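Local coordinates for protein putative phosphatase (PDB 3KYA) that is of uncertain function, possibly a phosphatase, but binds zinc ions and carries an IPT/TIG domain, at residues Y391-V396 with R404-E409. Residues are numbered along the deposited sequence; the frame is centred on the assembly and turned at random.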
ATOM      1  N   TYR A 391     -13.830  -2.494  -7.168  1.00 17.96           N
ATOM      2  CA  TYR A 391     -14.127  -1.549  -6.103  1.00 17.00           C
ATOM      3  C   TYR A 391     -13.386  -1.737  -4.793  1.00 16.27           C
ATOM      4  O   TYR A 391     -12.999  -2.846  -4.423  1.00 16.81           O
ATOM      5  CB  TYR A 391     -15.621  -1.632  -5.753  1.00 16.75           C
ATOM      6  CG  TYR A 391     -16.539  -1.332  -6.889  1.00 16.41           C
ATOM      7  CD1 TYR A 391     -16.922  -2.327  -7.771  1.00 16.46           C
ATOM      8  CD2 TYR A 391     -17.050  -0.046  -7.079  1.00 17.04           C
ATOM      9  CE1 TYR A 391     -17.765  -2.058  -8.833  1.00 16.85           C
ATOM     10  CE2 TYR A 391     -17.890   0.232  -8.144  1.00 18.09           C
ATOM     11  CZ  TYR A 391     -18.245  -0.785  -9.013  1.00 18.69           C
ATOM     12  OH  TYR A 391     -19.078  -0.537 -10.071  1.00 19.86           O
ATOM     13  N   ASP A 392     -13.219  -0.606  -4.105  1.00 15.35           N
ATOM     14  CA  ASP A 392     -12.776  -0.551  -2.720  1.00 14.63           C
ATOM     15  C   ASP A 392     -13.998  -0.111  -1.918  1.00 14.11           C
ATOM     16  O   ASP A 392     -15.016   0.304  -2.486  1.00 14.06           O
ATOM     17  CB  ASP A 392     -11.629   0.434  -2.515  1.00 14.53           C
ATOM     18  CG  ASP A 392     -10.334  -0.059  -3.095  1.00 14.97           C
ATOM     19  OD1 ASP A 392      -9.959  -1.217  -2.788  1.00 14.41           O
ATOM     20  OD2 ASP A 392      -9.678   0.715  -3.826  1.00 14.34           O
ATOM     21  N   PHE A 393     -13.888  -0.196  -0.597  1.00 13.58           N
ATOM     22  CA  PHE A 393     -14.968   0.160   0.316  1.00 13.81           C
ATOM     23  C   PHE A 393     -14.458   1.229   1.290  1.00 13.91           C
ATOM     24  O   PHE A 393     -13.334   1.128   1.793  1.00 14.62           O
ATOM     25  CB  PHE A 393     -15.401  -1.103   1.050  1.00 13.66           C
ATOM     26  CG  PHE A 393     -16.522  -0.909   2.037  1.00 13.01           C
ATOM     27  CD1 PHE A 393     -17.839  -0.799   1.604  1.00 12.93           C
ATOM     28  CD2 PHE A 393     -16.267  -0.889   3.392  1.00 13.86           C
ATOM     29  CE1 PHE A 393     -18.896  -0.648   2.525  1.00 13.19           C
ATOM     30  CE2 PHE A 393     -17.313  -0.735   4.317  1.00 14.24           C
ATOM     31  CZ  PHE A 393     -18.629  -0.617   3.869  1.00 14.33           C
ATOM     32  N   TYR A 394     -15.263   2.261   1.512  1.00 13.29           N
ATOM     33  CA  TYR A 394     -14.922   3.380   2.383  1.00 13.64           C
ATOM     34  C   TYR A 394     -16.023   3.517   3.416  1.00 13.69           C
ATOM     35  O   TYR A 394     -17.191   3.387   3.064  1.00 13.83           O
ATOM     36  CB  TYR A 394     -14.820   4.682   1.591  1.00 14.16           C
ATOM     37  CG  TYR A 394     -13.639   4.721   0.654  1.00 14.03           C
ATOM     38  CD1 TYR A 394     -13.668   4.064  -0.569  1.00 14.97           C
ATOM     39  CD2 TYR A 394     -12.493   5.422   0.993  1.00 15.94           C
ATOM     40  CE1 TYR A 394     -12.578   4.114  -1.439  1.00 15.28           C
ATOM     41  CE2 TYR A 394     -11.404   5.468   0.144  1.00 16.88           C
ATOM     42  CZ  TYR A 394     -11.442   4.811  -1.059  1.00 15.97           C
ATOM     43  OH  TYR A 394     -10.338   4.872  -1.885  1.00 16.61           O
ATOM     44  N   PHE A 395     -15.664   3.750   4.678  1.00 13.65           N
ATOM     45  CA  PHE A 395     -16.676   3.900   5.732  1.00 13.48           C
ATOM     46  C   PHE A 395     -16.252   4.919   6.772  1.00 13.65           C
ATOM     47  O   PHE A 395     -15.057   5.172   6.964  1.00 14.10           O
ATOM     48  CB  PHE A 395     -17.003   2.552   6.396  1.00 13.87           C
ATOM     49  CG  PHE A 395     -15.931   2.032   7.331  1.00 13.52           C
ATOM     50  CD1 PHE A 395     -14.891   1.213   6.871  1.00 13.60           C
ATOM     51  CD2 PHE A 395     -15.975   2.346   8.682  1.00 14.24           C
ATOM     52  CE1 PHE A 395     -13.916   0.735   7.754  1.00 15.51           C
ATOM     53  CE2 PHE A 395     -15.015   1.867   9.560  1.00 16.19           C
ATOM     54  CZ  PHE A 395     -13.978   1.056   9.086  1.00 14.57           C
ATOM     55  N   VAL A 396     -17.238   5.540   7.415  1.00 13.47           N
ATOM     56  CA  VAL A 396     -16.959   6.493   8.476  1.00 12.90           C
ATOM     57  C   VAL A 396     -16.847   5.703   9.796  1.00 12.85           C
ATOM     58  O   VAL A 396     -17.758   4.968  10.160  1.00 12.82           O
ATOM     59  CB  VAL A 396     -17.984   7.675   8.527  1.00 13.30           C
ATOM     60  CG1 VAL A 396     -17.668   8.666   7.395  1.00 11.93           C
ATOM     61  CG2 VAL A 396     -19.482   7.205   8.509  1.00 10.47           C
ATOM     62  N   ARG A 404     -12.236   5.548   6.709  1.00 12.65           N
ATOM     63  CA  ARG A 404     -11.289   4.436   6.491  1.00 13.18           C
ATOM     64  C   ARG A 404     -11.584   3.782   5.134  1.00 13.11           C
ATOM     65  O   ARG A 404     -12.701   3.903   4.596  1.00 13.39           O
ATOM     66  CB  ARG A 404     -11.404   3.348   7.574  1.00 13.14           C
ATOM     67  CG  ARG A 404     -11.430   3.777   9.031  1.00 14.89           C
ATOM     68  CD  ARG A 404     -10.083   4.100   9.663  1.00 15.17           C
ATOM     69  NE  ARG A 404      -9.168   2.964   9.836  1.00 13.03           N
ATOM     70  CZ  ARG A 404      -9.190   2.087  10.848  1.00 13.63           C
ATOM     71  NH1 ARG A 404     -10.122   2.143  11.794  1.00 12.75           N
ATOM     72  NH2 ARG A 404      -8.274   1.109  10.897  1.00 13.74           N
ATOM     73  N   LYS A 405     -10.582   3.087   4.596  1.00 13.44           N
ATOM     74  CA  LYS A 405     -10.656   2.375   3.331  1.00 13.45           C
ATOM     75  C   LYS A 405     -10.381   0.893   3.582  1.00 13.94           C
ATOM     76  O   LYS A 405      -9.506   0.555   4.381  1.00 13.62           O
ATOM     77  CB  LYS A 405      -9.607   2.919   2.353  1.00 13.85           C
ATOM     78  CG  LYS A 405      -9.548   2.206   1.003  1.00 14.40           C
ATOM     79  CD  LYS A 405      -8.400   2.747   0.163  1.00 16.44           C
ATOM     80  CE  LYS A 405      -8.109   1.887  -1.037  1.00 17.81           C
ATOM     81  NZ  LYS A 405      -6.854   2.328  -1.743  1.00 18.84           N
ATOM     82  N   VAL A 406     -11.142   0.032   2.911  1.00 14.02           N
ATOM     83  CA  VAL A 406     -11.010  -1.416   3.015  1.00 13.82           C
ATOM     84  C   VAL A 406     -10.897  -2.006   1.612  1.00 14.00           C
ATOM     85  O   VAL A 406     -11.832  -1.885   0.803  1.00 13.04           O
ATOM     86  CB  VAL A 406     -12.234  -2.087   3.737  1.00 14.10           C
ATOM     87  CG1 VAL A 406     -12.008  -3.601   3.894  1.00 12.93           C
ATOM     88  CG2 VAL A 406     -12.500  -1.452   5.119  1.00 12.89           C
ATOM     89  N   THR A 407      -9.759  -2.631   1.310  1.00 14.31           N
ATOM     90  CA  THR A 407      -9.583  -3.284   0.027  1.00 14.87           C
ATOM     91  C   THR A 407     -10.338  -4.616   0.067  1.00 15.39           C
ATOM     92  O   THR A 407     -10.660  -5.108   1.142  1.00 16.47           O
ATOM     93  CB  THR A 407      -8.094  -3.526  -0.315  1.00 14.95           C
ATOM     94  OG1 THR A 407      -7.506  -4.418   0.641  1.00 14.80           O
ATOM     95  CG2 THR A 407      -7.328  -2.205  -0.344  1.00 14.28           C
ATOM     96  N   PRO A 408     -10.629  -5.204  -1.099  1.00 15.73           N
ATOM     97  CA  PRO A 408     -11.343  -6.485  -1.141  1.00 16.08           C
ATOM     98  C   PRO A 408     -10.630  -7.604  -0.376  1.00 16.22           C
ATOM     99  O   PRO A 408     -11.287  -8.507   0.119  1.00 16.28           O
ATOM    100  CB  PRO A 408     -11.379  -6.816  -2.630  1.00 16.45           C
ATOM    101  CG  PRO A 408     -11.341  -5.522  -3.290  1.00 16.34           C
ATOM    102  CD  PRO A 408     -10.453  -4.645  -2.449  1.00 15.64           C
ATOM    103  N   GLU A 409      -9.308  -7.501  -0.268  1.00 16.39           N
ATOM    104  CA  GLU A 409      -8.470  -8.474   0.438  1.00 17.04           C
ATOM    105  C   GLU A 409      -8.506  -8.291   1.958  1.00 16.52           C
ATOM    106  O   GLU A 409      -7.992  -9.134   2.702  1.00 16.85           O
ATOM    107  CB  GLU A 409      -7.007  -8.381  -0.051  1.00 17.44           C
ATOM    108  CG  GLU A 409      -6.765  -8.759  -1.532  1.00 19.48           C
ATOM    109  CD  GLU A 409      -7.303  -7.758  -2.563  1.00 24.31           C
ATOM    110  OE1 GLU A 409      -7.634  -6.595  -2.199  1.00 23.32           O
ATOM    111  OE2 GLU A 409      -7.386  -8.146  -3.764  1.00 27.43           O
TER
HETATM  112  O   HOH W   1      -6.325   0.130  -3.449  1.00 23.44           O
HETATM  113  O   HOH W   2      -7.657   5.457  -2.054  1.00 36.07           O
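Phe393 and Val406 exchange both backbone hydrogen bonds across two antiparallel strands, Phe393 N to Val406 O (3.0 Å) and Val406 N to Phe393 O (2.7 Å), and Phe395 and Arg404 do the same. Tyr394 and Lys405 face each other at the intervening non-hydrogen-bonded pair. Lys405, its CG anti to the backbone N (chi1 178°) and its chain extended beyond, runs alongside the phenol, CG making a CH-pi contact over one ring face 4.1 Å from the centroid and CD reaching Tyr394 OH at 3.5 Å. Its ammonium makes a long salt bridge, NZ to Asp392 OD2 at 3.9 Å, and a water at the ring edge joins NZ to Tyr394 OH. Asp392 is fixed further by Tyr385 and Asn382. With an alanine in place of this tyrosine, the lysine methylenes would probably lose the aromatic face they lie against and the water its phenol partner. On the other sheet face, Arg404 CB makes a CH-pi contact over one face of the Phe395 ring, 4.0 Å from its centroid, while Val406 CG2 meets the ring edge; the guanidinium turns away to Asp363 and Asp397. Such pairing is characteristic of a beta hairpin, here the inner strands of a four-stranded antiparallel blade, consistent with a six-bladed beta-propeller.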